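Local coordinates for protein citrate synthase (Metallosphaera sedula, PDB 6ABW) that probably condenses oxaloacetate with acetyl-CoA and water to give citrate and CoA in the tricarboxylic acid cycle, at residues H230-V242 against G329-T343. Residues are numbered along the deposited sequence; the frame is centred on the assembly and turned at random.
Sequences HGGAAEEAFKQFV and GVVFYALGFPVYMFT. With ACO (acetyl coenzyme *a), chain D; GOL (glycerol), chain B.
E235 and F238, one turn apart, fasten helix 233-242 of the mainly helical citrate synthase fold to helix 325-335, the first residues of helix 342-365 and the link between them. The polar half is a two-pronged grip: the carboxylate of E235 takes T343 OG1 on OE1 (2.6 Å) and T343 N on OE2 (2.9 Å), both on the syn side, the N-H of T343 tilted 34° out of the carboxylate plane. The bend at chi2 (89°) brings the carboxylate to these two donors. T343 suits the site because its hydroxyl, while donating to E235, also accepts G232 N, at the N-cap of helix 233-242. With E235 cut back to an alanine, T343 N and the T343 hydroxyl would probably lose their acceptor, weakening the tie beside the acetyl-CoA pocket, where the acetyl group lies against G231.

The apolar half is a knob-into-hole: F238 enters between G329, V330, Y333 and F342. G329, as a glycine, lets F238 CD1 lie against its carbonyl carbon. V339 splits its methyls, CG1 lying along E235 CG and CG2 against F238 CD2. F342 stands edge-to-face on F238, planes at 90°, its CZ 4.2 Å above the centre of the F238 ring.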
loop_
_atom_site.group_PDB
_atom_site.type_symbol
_atom_site.label_atom_id
_atom_site.label_comp_id
_atom_site.label_asym_id
_atom_site.label_seq_id
_atom_site.Cartn_x
_atom_site.Cartn_y
_atom_site.Cartn_z
ATOM N N HIS A 230 7.422 -12.610 0.967
ATOM C CA HIS A 230 7.135 -12.407 -0.441
ATOM C C HIS A 230 8.403 -11.912 -1.154
ATOM O O HIS A 230 8.789 -12.474 -2.161
ATOM C CB HIS A 230 6.016 -11.387 -0.567
ATOM C CG HIS A 230 5.507 -11.136 -1.963
ATOM N ND1 HIS A 230 5.727 -11.996 -3.030
ATOM C CD2 HIS A 230 4.731 -10.129 -2.444
ATOM C CE1 HIS A 230 5.194 -11.459 -4.127
ATOM N NE2 HIS A 230 4.550 -10.345 -3.787
ATOM N N GLY A 231 8.984 -10.831 -0.696
ATOM C CA GLY A 231 10.224 -10.297 -1.310
ATOM C C GLY A 231 11.442 -11.075 -0.847
ATOM O O GLY A 231 11.388 -11.764 0.150
ATOM N N GLY A 232 12.528 -10.994 -1.601
ATOM C CA GLY A 232 13.796 -11.523 -1.168
ATOM C C GLY A 232 14.148 -12.930 -1.688
ATOM O O GLY A 232 15.195 -13.423 -1.347
ATOM N N ALA A 233 13.283 -13.572 -2.469
ATOM C CA ALA A 233 13.578 -14.942 -2.927
ATOM C C ALA A 233 14.821 -15.028 -3.845
ATOM O O ALA A 233 15.588 -15.968 -3.694
ATOM C CB ALA A 233 12.388 -15.591 -3.624
ATOM N N ALA A 234 14.997 -14.083 -4.770
ATOM C CA ALA A 234 16.185 -14.143 -5.641
ATOM C C ALA A 234 17.438 -13.913 -4.825
ATOM O O ALA A 234 18.495 -14.582 -5.038
ATOM C CB ALA A 234 16.083 -13.084 -6.742
ATOM N N GLU A 235 17.355 -13.020 -3.850
ATOM C CA GLU A 235 18.484 -12.788 -2.928
ATOM C C GLU A 235 18.835 -14.025 -2.111
ATOM O O GLU A 235 20.025 -14.376 -2.020
ATOM C CB GLU A 235 18.228 -11.648 -1.908
ATOM C CG GLU A 235 18.185 -10.269 -2.551
ATOM C CD GLU A 235 16.815 -9.764 -3.065
ATOM O OE1 GLU A 235 15.963 -10.651 -3.455
ATOM O OE2 GLU A 235 16.679 -8.476 -3.148
ATOM N N GLU A 236 17.813 -14.735 -1.606
ATOM C CA GLU A 236 18.054 -15.862 -0.713
ATOM C C GLU A 236 18.721 -17.018 -1.532
ATOM O O GLU A 236 19.631 -17.698 -1.028
ATOM C CB GLU A 236 16.770 -16.374 -0.078
ATOM C CG GLU A 236 16.278 -15.468 1.053
ATOM C CD GLU A 236 17.378 -15.185 2.099
ATOM O OE1 GLU A 236 17.802 -14.009 2.300
ATOM O OE2 GLU A 236 17.883 -16.155 2.666
ATOM N N ALA A 237 18.263 -17.217 -2.750
ATOM C CA ALA A 237 18.842 -18.262 -3.592
ATOM C C ALA A 237 20.317 -17.923 -3.884
ATOM O O ALA A 237 21.155 -18.780 -3.800
ATOM C CB ALA A 237 18.083 -18.388 -4.890
ATOM N N PHE A 238 20.600 -16.683 -4.253
ATOM C CA PHE A 238 21.922 -16.280 -4.700
ATOM C C PHE A 238 22.911 -16.241 -3.510
ATOM O O PHE A 238 24.087 -16.551 -3.699
ATOM C CB PHE A 238 21.848 -14.937 -5.337
ATOM C CG PHE A 238 23.122 -14.494 -5.998
ATOM C CD1 PHE A 238 23.406 -14.812 -7.316
ATOM C CD2 PHE A 238 24.029 -13.751 -5.289
ATOM C CE1 PHE A 238 24.581 -14.373 -7.918
ATOM C CE2 PHE A 238 25.212 -13.372 -5.874
ATOM C CZ PHE A 238 25.499 -13.702 -7.172
ATOM N N LYS A 239 22.404 -15.942 -2.325
ATOM C CA LYS A 239 23.217 -15.939 -1.104
ATOM C C LYS A 239 23.813 -17.282 -0.752
ATOM O O LYS A 239 24.912 -17.304 -0.193
ATOM C CB LYS A 239 22.496 -15.349 0.111
ATOM C CG LYS A 239 22.506 -13.829 0.087
ATOM C CD LYS A 239 21.521 -13.281 1.128
ATOM C CE LYS A 239 21.518 -11.770 1.039
ATOM N NZ LYS A 239 20.397 -11.231 1.863
ATOM N N GLN A 240 23.162 -18.363 -1.179
ATOM C CA GLN A 240 23.774 -19.679 -1.137
ATOM C C GLN A 240 25.082 -19.743 -1.919
ATOM O O GLN A 240 26.089 -20.255 -1.403
ATOM C CB GLN A 240 22.840 -20.737 -1.701
ATOM C CG GLN A 240 21.551 -20.835 -0.929
ATOM C CD GLN A 240 20.578 -21.795 -1.614
ATOM O OE1 GLN A 240 20.052 -22.703 -0.948
ATOM N NE2 GLN A 240 20.280 -21.557 -2.924
ATOM N N PHE A 241 25.118 -19.164 -3.097
ATOM C CA PHE A 241 26.306 -19.170 -3.949
ATOM C C PHE A 241 27.424 -18.332 -3.336
ATOM O O PHE A 241 28.613 -18.678 -3.393
ATOM C CB PHE A 241 26.056 -18.701 -5.378
ATOM C CG PHE A 241 24.771 -19.197 -6.012
ATOM C CD1 PHE A 241 24.259 -20.486 -5.740
ATOM C CD2 PHE A 241 24.041 -18.379 -6.839
ATOM C CE1 PHE A 241 23.057 -20.916 -6.286
ATOM C CE2 PHE A 241 22.853 -18.798 -7.406
ATOM C CZ PHE A 241 22.341 -20.069 -7.145
ATOM N N VAL A 242 27.035 -17.223 -2.745
ATOM C CA VAL A 242 27.989 -16.360 -2.092
ATOM C C VAL A 242 28.665 -17.050 -0.896
ATOM O O VAL A 242 29.885 -17.006 -0.769
ATOM C CB VAL A 242 27.339 -15.064 -1.630
ATOM C CG1 VAL A 242 28.351 -14.199 -0.825
ATOM C CG2 VAL A 242 26.789 -14.304 -2.823
ATOM N N GLY A 329 19.210 -14.118 -10.074
ATOM C CA GLY A 329 20.267 -13.448 -9.412
ATOM C C GLY A 329 21.592 -13.514 -10.148
ATOM O O GLY A 329 22.349 -12.530 -10.235
ATOM N N VAL A 330 21.924 -14.679 -10.684
ATOM C CA VAL A 330 23.098 -14.826 -11.513
ATOM C C VAL A 330 23.086 -13.855 -12.695
ATOM O O VAL A 330 24.096 -13.236 -12.965
ATOM C CB VAL A 330 23.334 -16.277 -11.988
ATOM C CG1 VAL A 330 24.629 -16.349 -12.838
ATOM C CG2 VAL A 330 23.458 -17.179 -10.769
ATOM N N VAL A 331 21.978 -13.720 -13.398
ATOM C CA VAL A 331 21.819 -12.752 -14.482
ATOM C C VAL A 331 22.009 -11.334 -13.954
ATOM O O VAL A 331 22.826 -10.555 -14.485
ATOM C CB VAL A 331 20.464 -12.905 -15.183
ATOM C CG1 VAL A 331 20.236 -11.816 -16.187
ATOM C CG2 VAL A 331 20.383 -14.239 -15.921
ATOM N N PHE A 332 21.311 -10.991 -12.887
ATOM C CA PHE A 332 21.408 -9.614 -12.390
ATOM C C PHE A 332 22.808 -9.244 -11.908
ATOM O O PHE A 332 23.345 -8.134 -12.212
ATOM C CB PHE A 332 20.399 -9.372 -11.260
ATOM C CG PHE A 332 18.962 -9.554 -11.636
ATOM C CD1 PHE A 332 18.438 -9.130 -12.851
ATOM C CD2 PHE A 332 18.087 -10.147 -10.672
ATOM C CE1 PHE A 332 17.115 -9.284 -13.139
ATOM C CE2 PHE A 332 16.738 -10.272 -11.014
ATOM C CZ PHE A 332 16.310 -9.785 -12.220
ATOM N N TYR A 333 23.431 -10.170 -11.223
ATOM C CA TYR A 333 24.819 -9.973 -10.765
ATOM C C TYR A 333 25.776 -9.788 -11.935
ATOM O O TYR A 333 26.601 -8.867 -11.898
ATOM C CB TYR A 333 25.267 -11.172 -9.919
ATOM C CG TYR A 333 26.526 -10.891 -9.171
ATOM C CD1 TYR A 333 26.507 -10.206 -7.983
ATOM C CD2 TYR A 333 27.760 -11.254 -9.718
ATOM C CE1 TYR A 333 27.696 -9.972 -7.289
ATOM C CE2 TYR A 333 28.939 -10.998 -9.060
ATOM C CZ TYR A 333 28.905 -10.355 -7.864
ATOM O OH TYR A 333 30.103 -10.135 -7.222
ATOM N N ALA A 334 25.616 -10.597 -12.968
ATOM C CA ALA A 334 26.509 -10.575 -14.151
ATOM C C ALA A 334 26.338 -9.228 -14.889
ATOM O O ALA A 334 27.258 -8.737 -15.498
ATOM C CB ALA A 334 26.135 -11.727 -15.048
ATOM N N LEU A 335 25.124 -8.642 -14.826
ATOM C CA LEU A 335 24.844 -7.329 -15.373
ATOM C C LEU A 335 25.492 -6.194 -14.600
ATOM O O LEU A 335 25.564 -5.095 -15.159
ATOM C CB LEU A 335 23.357 -7.074 -15.496
ATOM C CG LEU A 335 22.662 -7.943 -16.534
ATOM C CD1 LEU A 335 21.191 -7.850 -16.373
ATOM C CD2 LEU A 335 23.075 -7.573 -17.996
ATOM N N GLY A 336 25.896 -6.408 -13.343
ATOM C CA GLY A 336 26.486 -5.370 -12.462
ATOM C C GLY A 336 25.636 -4.960 -11.295
ATOM O O GLY A 336 25.997 -4.047 -10.570
ATOM N N PHE A 337 24.498 -5.650 -11.085
ATOM C CA PHE A 337 23.643 -5.243 -9.990
ATOM C C PHE A 337 24.083 -5.915 -8.713
ATOM O O PHE A 337 24.286 -7.114 -8.688
ATOM C CB PHE A 337 22.167 -5.533 -10.258
ATOM C CG PHE A 337 21.566 -4.696 -11.362
ATOM C CD1 PHE A 337 21.131 -3.378 -11.104
ATOM C CD2 PHE A 337 21.367 -5.193 -12.603
ATOM C CE1 PHE A 337 20.613 -2.606 -12.098
ATOM C CE2 PHE A 337 20.786 -4.429 -13.606
ATOM C CZ PHE A 337 20.448 -3.114 -13.377
ATOM N N PRO A 338 24.169 -5.143 -7.619
ATOM C CA PRO A 338 24.400 -5.825 -6.360
ATOM C C PRO A 338 23.187 -6.680 -5.920
ATOM O O PRO A 338 22.041 -6.355 -6.266
ATOM C CB PRO A 338 24.701 -4.692 -5.386
ATOM C CG PRO A 338 24.696 -3.440 -6.174
ATOM C CD PRO A 338 24.190 -3.667 -7.531
ATOM N N VAL A 339 23.443 -7.596 -5.007
ATOM C CA VAL A 339 22.419 -8.486 -4.485
ATOM C C VAL A 339 21.229 -7.671 -3.875
ATOM O O VAL A 339 20.069 -8.036 -3.994
ATOM C CB VAL A 339 22.984 -9.456 -3.448
ATOM C CG1 VAL A 339 21.875 -10.323 -2.831
ATOM C CG2 VAL A 339 24.020 -10.369 -4.135
ATOM N N TYR A 340 21.513 -6.546 -3.260
ATOM C CA TYR A 340 20.461 -5.770 -2.612
ATOM C C TYR A 340 19.401 -5.236 -3.584
ATOM O O TYR A 340 18.370 -4.718 -3.137
ATOM C CB TYR A 340 20.988 -4.624 -1.696
ATOM C CG TYR A 340 21.807 -3.542 -2.355
ATOM C CD1 TYR A 340 21.233 -2.644 -3.237
ATOM C CD2 TYR A 340 23.178 -3.379 -2.049
ATOM C CE1 TYR A 340 21.962 -1.626 -3.821
ATOM C CE2 TYR A 340 23.920 -2.376 -2.659
ATOM C CZ TYR A 340 23.315 -1.497 -3.513
ATOM O OH TYR A 340 24.030 -0.497 -4.131
ATOM N N MET A 341 19.661 -5.286 -4.868
ATOM C CA MET A 341 18.757 -4.799 -5.871
ATOM C C MET A 341 17.869 -5.904 -6.406
ATOM O O MET A 341 16.990 -5.557 -7.190
ATOM C CB MET A 341 19.489 -4.185 -7.084
ATOM C CG MET A 341 20.184 -2.846 -6.802
ATOM S SD MET A 341 19.113 -1.568 -6.177
ATOM C CE MET A 341 18.005 -1.314 -7.539
ATOM N N PHE A 342 18.048 -7.196 -6.071
ATOM C CA PHE A 342 17.360 -8.191 -6.877
ATOM C C PHE A 342 15.805 -8.159 -6.836
ATOM O O PHE A 342 15.149 -8.290 -7.864
ATOM C CB PHE A 342 17.857 -9.590 -6.561
ATOM C CG PHE A 342 19.316 -9.881 -6.880
ATOM C CD1 PHE A 342 20.093 -9.042 -7.603
ATOM C CD2 PHE A 342 19.837 -11.103 -6.450
ATOM C CE1 PHE A 342 21.441 -9.392 -7.849
ATOM C CE2 PHE A 342 21.133 -11.479 -6.691
ATOM C CZ PHE A 342 21.948 -10.605 -7.408
ATOM N N THR A 343 15.247 -7.961 -5.649
ATOM C CA THR A 343 13.809 -7.875 -5.537
ATOM C C THR A 343 13.269 -6.589 -6.221
ATOM O O THR A 343 12.154 -6.600 -6.716
ATOM C CB THR A 343 13.341 -8.051 -4.079
ATOM O OG1 THR A 343 13.647 -9.419 -3.717
ATOM C CG2 THR A 343 11.830 -7.865 -3.955
HETATM N N1A ACO D . 14.518 -28.235 -1.166
HETATM C C2A ACO D . 14.531 -29.515 -0.644
HETATM N N3A ACO D . 13.378 -30.254 -0.430
HETATM C C4A ACO D . 12.187 -29.693 -0.749
HETATM C C5A ACO D . 12.111 -28.331 -1.322
HETATM C C6A ACO D . 13.376 -27.630 -1.523
HETATM N N6A ACO D . 13.334 -26.371 -2.007
HETATM N N7A ACO D . 10.803 -28.033 -1.511
HETATM C C8A ACO D . 10.079 -29.104 -1.105
HETATM N N9A ACO D . 10.905 -30.072 -0.649
HETATM C C1B ACO D . 10.508 -31.420 -0.149
HETATM C C2B ACO D . 9.487 -31.397 1.001
HETATM O O2B ACO D . 10.072 -31.232 2.293
HETATM C C3B ACO D . 8.878 -32.761 0.831
HETATM O O3B ACO D . 9.760 -33.685 1.493
HETATM P P3B ACO D . 9.296 -35.106 2.151
HETATM O O7A ACO D . 10.325 -35.371 3.235
HETATM O O8A ACO D . 9.356 -36.102 0.998
HETATM O O9A ACO D . 7.902 -34.811 2.696
HETATM C C4B ACO D . 8.860 -32.995 -0.686
HETATM O O4B ACO D . 9.897 -32.171 -1.239
HETATM C C5B ACO D . 7.577 -32.594 -1.370
HETATM O O5B ACO D . 7.289 -31.226 -1.077
HETATM P P1A ACO D . 6.041 -30.506 -1.806
HETATM O O1A ACO D . 4.829 -30.910 -1.000
HETATM O O2A ACO D . 6.148 -30.778 -3.314
HETATM O O3A ACO D . 6.236 -28.903 -1.660
HETATM P P2A ACO D . 6.053 -28.065 -0.287
HETATM O O4A ACO D . 4.690 -27.426 -0.219
HETATM O O5A ACO D . 6.688 -28.788 0.863
HETATM O O6A ACO D . 6.975 -26.813 -0.725
HETATM C CBP ACO D . 7.326 -24.737 -1.840
HETATM C CCP ACO D . 6.847 -26.156 -1.991
HETATM C CDP ACO D . 7.668 -23.889 -3.044
HETATM C CEP ACO D . 7.026 -24.041 -0.504
HETATM C CAP ACO D . 8.850 -25.142 -1.483
HETATM O OAP ACO D . 9.502 -26.010 -2.429
HETATM C C9P ACO D . 9.850 -24.006 -1.241
HETATM O O9P ACO D . 9.923 -23.545 -0.107
HETATM N N8P ACO D . 10.585 -23.552 -2.288
HETATM C C7P ACO D . 11.326 -22.313 -2.221
HETATM C C6P ACO D . 12.545 -22.315 -1.328
HETATM C C5P ACO D . 13.021 -20.867 -1.341
HETATM O O5P ACO D . 13.849 -20.499 -2.172
HETATM N N4P ACO D . 12.538 -20.027 -0.398
HETATM C C3P ACO D . 12.999 -18.641 -0.244
HETATM C C2P ACO D . 11.811 -17.752 -0.538
HETATM S S1P ACO D . 11.259 -17.030 0.968
HETATM C C ACO D . 11.468 -15.485 0.415
HETATM O O ACO D . 12.602 -15.043 0.428
HETATM C CH3 ACO D . 10.257 -14.769 -0.107
HETATM C C1 GOL B . 9.331 -12.028 -5.515
HETATM O O1 GOL B . 9.076 -13.403 -5.868
HETATM C C2 GOL B . 10.717 -11.852 -4.920
HETATM O O2 GOL B . 10.794 -12.734 -3.787
HETATM C C3 GOL B . 11.775 -12.170 -5.987
HETATM O O3 GOL B . 13.064 -11.949 -5.388
HETATM O O HOH W 1 18.699 -15.577 -7.505
HETATM O O HOH W 2 17.316 -7.021 -0.977
#